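Local coordinates for oxidoreductase, short chain dehydrogenase/reductase family protein (Collinsella aerofaciens, PDB 5FYD) that catalyses the NADPH-dependent reduction of the 7-oxo group of 7-oxolithocholate to ursodeoxycholate, working as a homodimer, at residues A[16-21]-A[89-94]; A[22-27]-A[220-225]; A[47-52]-A[60-65]; A[162-167]-A[183-188]. All blocks are in the same frame, centred on the assembly; numbering follows the deposited sequence.

Contact 1 (A[16-21]-A[89-94])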
loop_
_atom_site.group_PDB
_atom_site.type_symbol
_atom_site.label_atom_id
_atom_site.label_comp_id
_atom_site.label_asym_id
_atom_site.label_seq_id
_atom_site.Cartn_x
_atom_site.Cartn_y
_atom_site.Cartn_z
ATOM N N ALA A 16 -12.007 6.815 10.535
ATOM C CA ALA A 16 -13.159 7.004 9.664
ATOM C C ALA A 16 -12.877 7.287 8.192
ATOM O O ALA A 16 -13.816 7.302 7.411
ATOM C CB ALA A 16 -14.026 8.111 10.219
ATOM N N THR A 17 -11.633 7.547 7.808
ATOM C CA THR A 17 -11.385 8.036 6.440
ATOM C C THR A 17 -11.037 6.956 5.418
ATOM O O THR A 17 -11.363 7.098 4.248
ATOM C CB THR A 17 -10.342 9.142 6.424
ATOM O OG1 THR A 17 -9.268 8.801 7.303
ATOM C CG2 THR A 17 -10.997 10.430 6.910
ATOM N N GLU A 18 -10.353 5.907 5.843
ATOM C CA GLU A 18 -10.058 4.808 4.918
ATOM C C GLU A 18 -11.319 3.960 4.670
ATOM O O GLU A 18 -12.269 4.020 5.437
ATOM C CB GLU A 18 -8.862 3.942 5.381
ATOM C CG GLU A 18 -8.756 3.573 6.863
ATOM C CD GLU A 18 -10.076 3.192 7.488
ATOM O OE1 GLU A 18 -10.823 4.123 7.849
ATOM O OE2 GLU A 18 -10.383 1.983 7.593
ATOM N N GLY A 19 -11.294 3.215 3.567
ATOM C CA GLY A 19 -12.238 2.169 3.226
ATOM C C GLY A 19 -13.266 1.701 4.234
ATOM O O GLY A 19 -14.422 2.110 4.147
ATOM N N VAL A 20 -12.871 0.815 5.158
ATOM C CA VAL A 20 -13.832 0.216 6.093
ATOM C C VAL A 20 -14.436 1.273 7.031
ATOM O O VAL A 20 -15.632 1.259 7.298
ATOM C CB VAL A 20 -13.211 -0.995 6.839
ATOM C CG1 VAL A 20 -14.033 -1.430 8.031
ATOM C CG2 VAL A 20 -13.052 -2.164 5.860
ATOM N N GLY A 21 -13.610 2.206 7.499
ATOM C CA GLY A 21 -14.097 3.316 8.292
ATOM C C GLY A 21 -15.173 4.125 7.613
ATOM O O GLY A 21 -16.221 4.403 8.186
ATOM N N SER A 89 -17.470 1.888 16.692
ATOM C CA SER A 89 -16.625 0.927 15.971
ATOM C C SER A 89 -15.176 1.370 16.050
ATOM O O SER A 89 -14.874 2.503 15.672
ATOM C CB SER A 89 -17.012 0.785 14.498
ATOM O OG SER A 89 -16.144 -0.094 13.831
ATOM N N TYR A 90 -14.297 0.469 16.497
ATOM C CA TYR A 90 -12.866 0.700 16.423
ATOM C C TYR A 90 -12.315 0.061 15.154
ATOM O O TYR A 90 -12.308 -1.168 15.030
ATOM C CB TYR A 90 -12.141 0.182 17.656
ATOM C CG TYR A 90 -10.799 0.847 17.817
ATOM C CD1 TYR A 90 -10.719 2.081 18.436
ATOM C CD2 TYR A 90 -9.641 0.285 17.336
ATOM C CE1 TYR A 90 -9.530 2.738 18.604
ATOM C CE2 TYR A 90 -8.426 0.932 17.491
ATOM C CZ TYR A 90 -8.372 2.177 18.127
ATOM O OH TYR A 90 -7.176 2.876 18.306
ATOM N N VAL A 91 -11.907 0.921 14.217
ATOM C CA VAL A 91 -11.449 0.525 12.895
ATOM C C VAL A 91 -9.960 0.772 12.675
ATOM O O VAL A 91 -9.344 0.091 11.871
ATOM C CB VAL A 91 -12.204 1.314 11.784
ATOM C CG1 VAL A 91 -11.829 0.781 10.396
ATOM C CG2 VAL A 91 -13.691 1.256 12.005
ATOM N N ALA A 92 -9.373 1.725 13.379
ATOM C CA ALA A 92 -8.000 2.120 13.101
ATOM C C ALA A 92 -7.039 0.990 13.375
ATOM O O ALA A 92 -7.261 0.193 14.286
ATOM C CB ALA A 92 -7.614 3.293 13.958
ATOM N N CYS A 93 -5.968 0.926 12.595
ATOM C CA CYS A 93 -4.920 -0.048 12.833
ATOM C C CYS A 93 -3.607 0.470 12.290
ATOM O O CYS A 93 -3.573 1.190 11.282
ATOM C CB CYS A 93 -5.264 -1.387 12.179
ATOM S SG CYS A 93 -5.008 -1.386 10.397
ATOM N N LEU A 94 -2.527 0.075 12.952
ATOM C CA LEU A 94 -1.185 0.470 12.564
ATOM C C LEU A 94 -0.329 -0.773 12.547
ATOM O O LEU A 94 -0.280 -1.523 13.521
ATOM C CB LEU A 94 -0.609 1.522 13.515
ATOM C CG LEU A 94 0.788 2.049 13.178
ATOM C CD1 LEU A 94 0.849 2.696 11.806
ATOM C CD2 LEU A 94 1.279 3.008 14.253
#

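Contact 2 (A[22-27]-A[220-225])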
loop_
_atom_site.group_PDB
_atom_site.type_symbol
_atom_site.label_atom_id
_atom_site.label_comp_id
_atom_site.label_asym_id
_atom_site.label_seq_id
_atom_site.Cartn_x
_atom_site.Cartn_y
_atom_site.Cartn_z
ATOM N N LYS A 22 -14.882 4.524 6.375
ATOM C CA LYS A 22 -15.818 5.270 5.587
ATOM C C LYS A 22 -17.124 4.506 5.396
ATOM O O LYS A 22 -18.208 5.070 5.469
ATOM C CB LYS A 22 -15.185 5.616 4.256
ATOM C CG LYS A 22 -16.110 6.394 3.356
ATOM C CD LYS A 22 -15.395 6.938 2.143
ATOM C CE LYS A 22 -16.440 7.387 1.151
ATOM N NZ LYS A 22 -15.832 7.975 -0.061
ATOM N N ALA A 23 -17.021 3.213 5.150
ATOM C CA ALA A 23 -18.221 2.421 4.946
ATOM C C ALA A 23 -19.053 2.302 6.228
ATOM O O ALA A 23 -20.278 2.261 6.165
ATOM C CB ALA A 23 -17.865 1.056 4.389
ATOM N N PHE A 24 -18.389 2.266 7.396
ATOM C CA PHE A 24 -19.136 2.333 8.666
ATOM C C PHE A 24 -19.913 3.652 8.795
ATOM O O PHE A 24 -21.073 3.666 9.221
ATOM C CB PHE A 24 -18.223 2.128 9.892
ATOM C CG PHE A 24 -18.070 0.686 10.310
ATOM C CD1 PHE A 24 -19.134 0.016 10.907
ATOM C CD2 PHE A 24 -16.887 -0.013 10.077
ATOM C CE1 PHE A 24 -19.018 -1.308 11.263
ATOM C CE2 PHE A 24 -16.756 -1.335 10.444
ATOM C CZ PHE A 24 -17.824 -1.976 11.042
ATOM N N CYS A 25 -19.273 4.764 8.440
ATOM C CA CYS A 25 -19.927 6.082 8.528
ATOM C C CYS A 25 -21.174 6.102 7.654
ATOM O O CYS A 25 -22.253 6.517 8.092
ATOM C CB CYS A 25 -18.994 7.204 8.078
ATOM S SG CYS A 25 -17.578 7.507 9.177
ATOM N N GLU A 26 -21.021 5.620 6.427
ATOM C CA GLU A 26 -22.141 5.627 5.476
ATOM C C GLU A 26 -23.262 4.720 5.948
ATOM O O GLU A 26 -24.429 5.087 5.864
ATOM C CB GLU A 26 -21.676 5.243 4.066
ATOM C CG GLU A 26 -20.675 6.216 3.483
ATOM C CD GLU A 26 -19.941 5.678 2.255
ATOM O OE1 GLU A 26 -19.840 4.450 2.070
ATOM O OE2 GLU A 26 -19.437 6.498 1.485
ATOM N N LYS A 27 -22.916 3.538 6.469
ATOM C CA LYS A 27 -23.926 2.573 6.925
ATOM C C LYS A 27 -24.748 3.116 8.113
ATOM O O LYS A 27 -25.986 3.057 8.094
ATOM C CB LYS A 27 -23.290 1.225 7.275
ATOM C CG LYS A 27 -24.263 0.147 7.713
ATOM C CD LYS A 27 -25.215 -0.305 6.613
ATOM C CE LYS A 27 -25.929 -1.593 7.009
ATOM N NZ LYS A 27 -26.454 -2.331 5.827
ATOM N N GLU A 220 -22.231 -7.344 6.202
ATOM C CA GLU A 220 -22.255 -8.605 6.943
ATOM C C GLU A 220 -22.210 -8.378 8.462
ATOM O O GLU A 220 -22.963 -9.000 9.206
ATOM C CB GLU A 220 -21.118 -9.531 6.514
ATOM C CG GLU A 220 -21.179 -10.855 7.244
ATOM C CD GLU A 220 -20.201 -11.899 6.719
ATOM O OE1 GLU A 220 -19.366 -11.607 5.841
ATOM O OE2 GLU A 220 -20.278 -13.027 7.218
ATOM N N ALA A 221 -21.351 -7.464 8.919
ATOM C CA ALA A 221 -21.294 -7.149 10.353
ATOM C C ALA A 221 -22.665 -6.691 10.906
ATOM O O ALA A 221 -23.088 -7.122 11.984
ATOM C CB ALA A 221 -20.240 -6.082 10.621
ATOM N N PHE A 222 -23.358 -5.826 10.183
ATOM C CA PHE A 222 -24.636 -5.356 10.688
ATOM C C PHE A 222 -25.732 -6.429 10.588
ATOM O O PHE A 222 -26.599 -6.469 11.439
ATOM C CB PHE A 222 -25.066 -4.048 10.045
ATOM C CG PHE A 222 -24.442 -2.848 10.687
ATOM C CD1 PHE A 222 -24.962 -2.303 11.849
ATOM C CD2 PHE A 222 -23.285 -2.299 10.164
ATOM C CE1 PHE A 222 -24.359 -1.200 12.456
ATOM C CE2 PHE A 222 -22.681 -1.201 10.770
ATOM C CZ PHE A 222 -23.229 -0.641 11.908
ATOM N N GLU A 223 -25.669 -7.290 9.576
ATOM C CA GLU A 223 -26.611 -8.417 9.466
ATOM C C GLU A 223 -26.514 -9.345 10.675
ATOM O O GLU A 223 -27.525 -9.831 11.150
ATOM C CB GLU A 223 -26.406 -9.180 8.151
ATOM C CG GLU A 223 -27.060 -8.438 6.984
ATOM C CD GLU A 223 -26.838 -9.076 5.614
ATOM O OE1 GLU A 223 -26.400 -10.257 5.554
ATOM O OE2 GLU A 223 -27.097 -8.378 4.596
ATOM N N LYS A 224 -25.307 -9.521 11.211
ATOM C CA LYS A 224 -25.064 -10.456 12.319
ATOM C C LYS A 224 -25.005 -9.822 13.717
ATOM O O LYS A 224 -24.930 -10.534 14.720
ATOM C CB LYS A 224 -23.811 -11.270 12.000
ATOM C CG LYS A 224 -24.082 -12.172 10.794
ATOM C CD LYS A 224 -22.861 -12.934 10.335
ATOM C CE LYS A 224 -23.259 -13.882 9.216
ATOM N NZ LYS A 224 -22.076 -14.450 8.546
ATOM N N LEU A 225 -25.087 -8.492 13.783
ATOM C CA LEU A 225 -25.028 -7.770 15.042
ATOM C C LEU A 225 -26.192 -8.179 15.938
ATOM O O LEU A 225 -27.340 -8.130 15.511
ATOM C CB LEU A 225 -25.088 -6.256 14.799
ATOM C CG LEU A 225 -25.026 -5.377 16.027
ATOM C CD1 LEU A 225 -23.758 -5.568 16.855
ATOM C CD2 LEU A 225 -25.231 -3.928 15.608
#

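Contact 3 (A[47-52]-A[60-65])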
loop_
_atom_site.group_PDB
_atom_site.type_symbol
_atom_site.label_atom_id
_atom_site.label_comp_id
_atom_site.label_asym_id
_atom_site.label_seq_id
_atom_site.Cartn_x
_atom_site.Cartn_y
_atom_site.Cartn_z
ATOM N N VAL A 47 -14.119 16.643 4.385
ATOM C CA VAL A 47 -14.725 16.366 3.089
ATOM C C VAL A 47 -15.791 15.272 3.256
ATOM O O VAL A 47 -16.926 15.446 2.831
ATOM C CB VAL A 47 -13.675 15.987 2.025
ATOM C CG1 VAL A 47 -14.340 15.450 0.762
ATOM C CG2 VAL A 47 -12.793 17.198 1.696
ATOM N N LEU A 48 -15.414 14.175 3.913
ATOM C CA LEU A 48 -16.332 13.073 4.159
ATOM C C LEU A 48 -17.566 13.517 4.956
ATOM O O LEU A 48 -18.688 13.123 4.646
ATOM C CB LEU A 48 -15.620 11.949 4.912
ATOM C CG LEU A 48 -16.449 10.693 5.252
ATOM C CD1 LEU A 48 -17.015 10.045 4.004
ATOM C CD2 LEU A 48 -15.561 9.712 6.013
ATOM N N ALA A 49 -17.358 14.330 5.985
ATOM C CA ALA A 49 -18.473 14.835 6.785
ATOM C C ALA A 49 -19.481 15.613 5.939
ATOM O O ALA A 49 -20.685 15.405 6.069
ATOM C CB ALA A 49 -17.975 15.688 7.935
ATOM N N GLY A 50 -18.981 16.474 5.055
ATOM C CA GLY A 50 -19.865 17.224 4.148
ATOM C C GLY A 50 -20.635 16.301 3.216
ATOM O O GLY A 50 -21.832 16.490 2.986
ATOM N N GLU A 51 -19.963 15.267 2.726
ATOM C CA GLU A 51 -20.614 14.259 1.872
ATOM C C GLU A 51 -21.709 13.497 2.619
ATOM O O GLU A 51 -22.811 13.266 2.081
ATOM C CB GLU A 51 -19.573 13.295 1.293
ATOM C CG GLU A 51 -18.652 14.004 0.314
ATOM C CD GLU A 51 -17.583 13.116 -0.298
ATOM O OE1 GLU A 51 -17.197 12.093 0.321
ATOM O OE2 GLU A 51 -17.119 13.478 -1.407
ATOM N N ILE A 52 -21.425 13.147 3.868
ATOM C CA ILE A 52 -22.386 12.440 4.709
ATOM C C ILE A 52 -23.601 13.334 4.963
ATOM O O ILE A 52 -24.739 12.876 4.858
ATOM C CB ILE A 52 -21.742 11.959 6.032
ATOM C CG1 ILE A 52 -20.755 10.788 5.795
ATOM C CG2 ILE A 52 -22.792 11.583 7.080
ATOM C CD1 ILE A 52 -21.354 9.434 5.547
ATOM N N THR A 60 -23.079 15.681 11.732
ATOM C CA THR A 60 -21.735 15.143 11.823
ATOM C C THR A 60 -20.909 15.920 12.843
ATOM O O THR A 60 -21.226 17.058 13.175
ATOM C CB THR A 60 -21.002 15.154 10.463
ATOM O OG1 THR A 60 -20.866 16.507 9.988
ATOM C CG2 THR A 60 -21.735 14.267 9.446
ATOM N N LYS A 61 -19.899 15.258 13.394
ATOM C CA LYS A 61 -18.884 15.899 14.209
ATOM C C LYS A 61 -17.555 15.302 13.820
ATOM O O LYS A 61 -17.419 14.081 13.783
ATOM C CB LYS A 61 -19.162 15.620 15.678
ATOM C CG LYS A 61 -18.385 16.494 16.646
ATOM C CD LYS A 61 -18.832 16.233 18.078
ATOM C CE LYS A 61 -20.259 16.684 18.381
ATOM N NZ LYS A 61 -20.299 18.105 18.837
ATOM N N VAL A 62 -16.588 16.152 13.515
ATOM C CA VAL A 62 -15.266 15.702 13.076
ATOM C C VAL A 62 -14.321 15.901 14.235
ATOM O O VAL A 62 -14.290 16.997 14.817
ATOM C CB VAL A 62 -14.789 16.526 11.867
ATOM C CG1 VAL A 62 -13.292 16.326 11.614
ATOM C CG2 VAL A 62 -15.610 16.146 10.640
ATOM N N VAL A 63 -13.561 14.856 14.557
ATOM C CA VAL A 63 -12.592 14.897 15.643
ATOM C C VAL A 63 -11.235 14.479 15.059
ATOM O O VAL A 63 -11.068 13.356 14.585
ATOM C CB VAL A 63 -12.999 13.982 16.824
ATOM C CG1 VAL A 63 -11.982 14.071 17.963
ATOM C CG2 VAL A 63 -14.397 14.294 17.318
ATOM N N ARG A 64 -10.269 15.395 15.065
ATOM C CA ARG A 64 -8.927 15.054 14.669
ATOM C C ARG A 64 -8.219 14.443 15.870
ATOM O O ARG A 64 -8.119 15.078 16.919
ATOM C CB ARG A 64 -8.143 16.277 14.164
ATOM C CG ARG A 64 -6.887 15.836 13.427
ATOM C CD ARG A 64 -5.677 16.744 13.578
ATOM N NE ARG A 64 -4.467 15.960 13.247
ATOM C CZ ARG A 64 -3.716 15.258 14.113
ATOM N NH1 ARG A 64 -3.975 15.238 15.424
ATOM N NH2 ARG A 64 -2.658 14.585 13.664
ATOM N N ALA A 65 -7.799 13.184 15.733
ATOM C CA ALA A 65 -6.971 12.525 16.735
ATOM C C ALA A 65 -6.080 11.494 16.075
ATOM O O ALA A 65 -6.488 10.824 15.114
ATOM C CB ALA A 65 -7.816 11.877 17.820
#

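Contact 4 (A[162-167]-A[183-188])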
loop_
_atom_site.group_PDB
_atom_site.type_symbol
_atom_site.label_atom_id
_atom_site.label_comp_id
_atom_site.label_asym_id
_atom_site.label_seq_id
_atom_site.Cartn_x
_atom_site.Cartn_y
_atom_site.Cartn_z
ATOM N N PHE A 162 -5.460 -9.172 20.096
ATOM C CA PHE A 162 -5.929 -8.516 21.328
ATOM C C PHE A 162 -7.355 -7.992 21.127
ATOM O O PHE A 162 -8.271 -8.247 21.934
ATOM C CB PHE A 162 -4.987 -7.377 21.710
ATOM C CG PHE A 162 -5.299 -6.760 23.033
ATOM C CD1 PHE A 162 -6.253 -5.771 23.149
ATOM C CD2 PHE A 162 -4.644 -7.210 24.176
ATOM C CE1 PHE A 162 -6.540 -5.207 24.376
ATOM C CE2 PHE A 162 -4.921 -6.664 25.393
ATOM C CZ PHE A 162 -5.858 -5.650 25.500
ATOM N N ILE A 163 -7.561 -7.281 20.019
ATOM C CA ILE A 163 -8.887 -6.734 19.702
ATOM C C ILE A 163 -9.901 -7.874 19.554
ATOM O O ILE A 163 -11.013 -7.794 20.081
ATOM C CB ILE A 163 -8.856 -5.878 18.418
ATOM C CG1 ILE A 163 -8.029 -4.607 18.668
ATOM C CG2 ILE A 163 -10.267 -5.564 17.931
ATOM C CD1 ILE A 163 -7.708 -3.795 17.437
ATOM N N LEU A 164 -9.502 -8.936 18.849
ATOM C CA LEU A 164 -10.390 -10.081 18.629
ATOM C C LEU A 164 -10.830 -10.688 19.971
ATOM O O LEU A 164 -12.028 -10.785 20.277
ATOM C CB LEU A 164 -9.685 -11.137 17.792
ATOM C CG LEU A 164 -10.416 -12.452 17.548
ATOM C CD1 LEU A 164 -11.754 -12.317 16.836
ATOM C CD2 LEU A 164 -9.476 -13.355 16.778
ATOM N N LYS A 165 -9.861 -11.101 20.755
ATOM C CA LYS A 165 -10.177 -11.810 21.993
ATOM C C LYS A 165 -10.865 -10.929 23.041
ATOM O O LYS A 165 -11.753 -11.411 23.769
ATOM C CB LYS A 165 -8.947 -12.510 22.564
ATOM C CG LYS A 165 -8.354 -13.593 21.664
ATOM C CD LYS A 165 -9.278 -14.771 21.427
ATOM C CE LYS A 165 -9.045 -15.407 20.064
ATOM N NZ LYS A 165 -10.115 -16.351 19.754
ATOM N N MET A 166 -10.482 -9.653 23.131
ATOM C CA MET A 166 -11.166 -8.740 24.036
ATOM C C MET A 166 -12.621 -8.592 23.618
ATOM O O MET A 166 -13.516 -8.607 24.448
ATOM C CB MET A 166 -10.499 -7.361 24.068
ATOM C CG MET A 166 -11.062 -6.461 25.176
ATOM S SD MET A 166 -10.504 -7.099 26.784
ATOM C CE MET A 166 -11.672 -6.373 27.909
ATOM N N THR A 167 -12.861 -8.413 22.312
ATOM C CA THR A 167 -14.225 -8.173 21.830
ATOM C C THR A 167 -15.071 -9.436 21.933
ATOM O O THR A 167 -16.252 -9.355 22.274
ATOM C CB THR A 167 -14.235 -7.584 20.419
ATOM O OG1 THR A 167 -13.407 -6.419 20.397
ATOM C CG2 THR A 167 -15.648 -7.184 20.000
ATOM N N VAL A 183 -17.344 -8.729 17.027
ATOM C CA VAL A 183 -16.104 -8.510 16.280
ATOM C C VAL A 183 -16.225 -9.109 14.894
ATOM O O VAL A 183 -16.672 -10.248 14.730
ATOM C CB VAL A 183 -14.845 -9.004 17.017
ATOM C CG1 VAL A 183 -14.961 -10.435 17.538
ATOM C CG2 VAL A 183 -13.587 -8.835 16.146
ATOM N N ILE A 184 -15.821 -8.330 13.895
ATOM C CA ILE A 184 -15.773 -8.798 12.516
ATOM C C ILE A 184 -14.301 -8.850 12.122
ATOM O O ILE A 184 -13.597 -7.846 12.218
ATOM C CB ILE A 184 -16.608 -7.940 11.547
ATOM C CG1 ILE A 184 -16.560 -8.555 10.134
ATOM C CG2 ILE A 184 -16.174 -6.474 11.490
ATOM C CD1 ILE A 184 -17.841 -9.177 9.687
ATOM N N THR A 185 -13.866 -10.012 11.653
ATOM C CA THR A 185 -12.484 -10.262 11.289
ATOM C C THR A 185 -12.346 -10.232 9.762
ATOM O O THR A 185 -12.995 -11.015 9.057
ATOM C CB THR A 185 -12.023 -11.609 11.870
ATOM O OG1 THR A 185 -12.010 -11.520 13.310
ATOM C CG2 THR A 185 -10.659 -11.962 11.378
ATOM N N LEU A 186 -11.514 -9.319 9.261
ATOM C CA LEU A 186 -11.399 -9.069 7.827
ATOM C C LEU A 186 -10.196 -9.778 7.261
ATOM O O LEU A 186 -9.195 -9.946 7.937
ATOM C CB LEU A 186 -11.233 -7.589 7.565
ATOM C CG LEU A 186 -12.289 -6.677 8.196
ATOM C CD1 LEU A 186 -12.086 -5.243 7.718
ATOM C CD2 LEU A 186 -13.683 -7.183 7.919
ATOM N N GLY A 187 -10.294 -10.163 6.000
ATOM C CA GLY A 187 -9.155 -10.632 5.263
ATOM C C GLY A 187 -8.746 -9.502 4.341
ATOM O O GLY A 187 -8.878 -8.323 4.659
ATOM N N THR A 188 -8.295 -9.865 3.163
ATOM C CA THR A 188 -7.893 -8.877 2.180
ATOM C C THR A 188 -9.120 -8.115 1.677
ATOM O O THR A 188 -10.119 -8.718 1.292
ATOM C CB THR A 188 -7.121 -9.582 1.065
ATOM O OG1 THR A 188 -6.016 -10.259 1.676
ATOM C CG2 THR A 188 -6.645 -8.609 0.021
#

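Contact 1 (A[16-21]-A[89-94])
Glu18 OE2 meets a backbone amide and a valine methyl that lie next to each other. It accepts a hydrogen bond from Gly21 N at 3.2 Å, nearly straight at 161°, on its syn side and with the donor 26° out of the carboxylate plane. The same oxygen lies 3.4 Å from Val91 CG1 across the contact. Two bends make this possible: CG sits between the backbone N and the carbonyl carbon (chi1 42°), and the chain folds again at chi2, curling the carboxylate back over the start of helix 19-30 as its N-cap. Shortening Glu18 to an alanine is likely to leave Gly21 N without its capping acceptor and to open a gap beside Val91 CG1. That methyl carries the whole valine side of the contact. Placed opposite the backbone N, it lies 3.7 Å from the amide Gly21 N and 3.9 Å from Val20 CG1, and Val91 slants across Glu18 and Val20. A beta carbon at Gly21 would run into Glu18 OE1, so the glycine lets its amide approach the carboxylate. Thr17 to Gly21 bind NADP(+), in the glycine-rich turn of a Rossmann fold. Around it, Val91 and Ser89 also rest on Phe24 of helix 19-30, Ala16 and Thr17 touch helix 42-56, and segment 89-94 leaves strand 85-90, whose end is hydrogen-bonded to Leu12, Leu14 and Val141.

Contact 2 (A[22-27]-A[220-225])
The ring of Phe222 is the tight centre of this helix-helix contact, wedged against Lys27 and Phe24. Lys27 CG lies 3.6 Å from Phe222 CD2, while Phe222 CE2 is shared, touching Phe24 CE1 and Lys27 CG at 3.7 Å each, both approaching the ring obliquely. Lys27 and Phe222 run past each other in opposite directions: the lysine leaves its backbone with CG opposite N (chi1 -178°), bends at chi2, and lays CE 4.0 Å from Phe222 CB. The aliphatic part of the lysine packs along the ring, while its ammonium group goes on to the looser, more polar side. There NZ forms a salt bridge with Asp219, whereas the exposed Glu223 stays apart, its OE2 6.2 Å from Lys27 NZ. Farther round helix 214-224, Glu220 OE2 accepts from Lys224 NZ at 2.6 Å through its anti lone pair and also forms a salt bridge with Lys238. On the sheet side the packing continues. Phe24 of helix 19-30 rests on Ile139 and Val141 of strand 136-143, Phe222 meets Phe87 of strand 85-90, and Ala221 lies on Glu182 and Ile184 of strand 179-186, so the two helices cover the same face side by side.

Contact 3 (A[47-52]-A[60-65])
Ala49 CB fits between two side chains of the strand, 3.6 Å from Thr60 OG1 and equally 3.6 Å from Val62 CG2. At this point the helix presents only a methyl, which is consistent with the close approach: the axes of helix 47-52 and strand 60-64 pass 8.7 Å apart and run almost exactly antiparallel, at 172°. One turn on, Ile52 joins through its CG2 branch, which meets Thr60 CG2 at 3.7 Å with the two side chains slanting across one another. Thr60 therefore divides its branches. OG1 stands between the backbone N and the carbonyl carbon (chi1 62°), which turns it to Ala49 CB and to Arg53 just beyond the helix segment, whose NH1 hydrogen-bonds to it. CG2, meanwhile, packs on Ile52 and lies 3.7 Å from Ala49 O. An alanine in its place is likely to leave Arg53 without this acceptor and open a gap next to Ile52 CG2. The two segments belong to the beta-alpha-beta unit 34-39, 42-56, 60-64, and Met37 of the adjacent strand touches both Ala49 and Val62. The segments 47-52 and 60-65 share no hydrogen bond, and their contact is mostly apolar; the bond from Arg53, further along the same helix, is the polar supplement that ties Thr60, in the outermost strand of the sheet within this chain, to helix 42-56.

Contact 4 (A[162-167]-A[183-188])
Thr167, which packs on Val183, also approaches the flat peptide group of Ile163 from one face with its hydroxyl and from the opposite face with its amide. Thr167 OG1 donates to Ile163 O at 2.8 Å, with a C=O...donor angle of 149° and a tilt of 25° from the carbonyl plane, and Thr167 N reaches the same oxygen at 3.0 Å. Asn140 ND2 of strand 136-143 gives OG1 a further hydrogen bond, so this buried hydroxyl is satisfied and its rotation set. OG1 lies beside the backbone N (chi1 -54°), which puts CG2 opposite that N, where it meets Val183 CB at 3.6 Å and Val183 N at 3.8 Å. One turn earlier, the side chain of Leu164 crosses those of Val183 and Thr185 at about a right angle. Its CD1 touches Val183 CG1 at 3.8 Å and Thr185 OG1 at 3.6 Å, a van der Waals contact with the hydroxyl. The axes of helix 162-167 and strand 183-186 pass 8.8 Å apart, and Ser142 of strand 136-143 touches Leu164, Val183 and Thr185. Strand 136-143, helix 154-173 and strand 179-186 form a beta-alpha-beta crossover of the Rossmann fold. In short-chain dehydrogenases this unit carries the catalytic residues, here probably Ser143, which ends the first strand, and Tyr156, the likely proton acceptor, and Lys160, by similarity the residue that lowers its pKa, which precede Leu164 on the helix.

In the fold
Contact 1 is the hub of the set, its centre 12 Å from that of contact 2, 14 Å from contact 3 and 13 Å from contact 4, and it touches all three. Helix 19-30 serves contacts 1 and 2, where Ser89 OG lies 3.7 Å from Phe24 CE2. Ala16 O meets Leu48 CD2 of contact 3, and Val20 CG2 meets Leu186 CD1 of contact 4. Contacts 3 and 4, about 25 Å apart between centres, stand toward different ends of the sheet. The NADP(+)-binding turn of contact 1 lies between them, with the side chain of Val91 about 7 Å from that of Lys160, which probably lowers the tyrosine's pKa, and the side chain of Thr185 about 5 Å from that of Ser143, the inferred transition-state stabiliser.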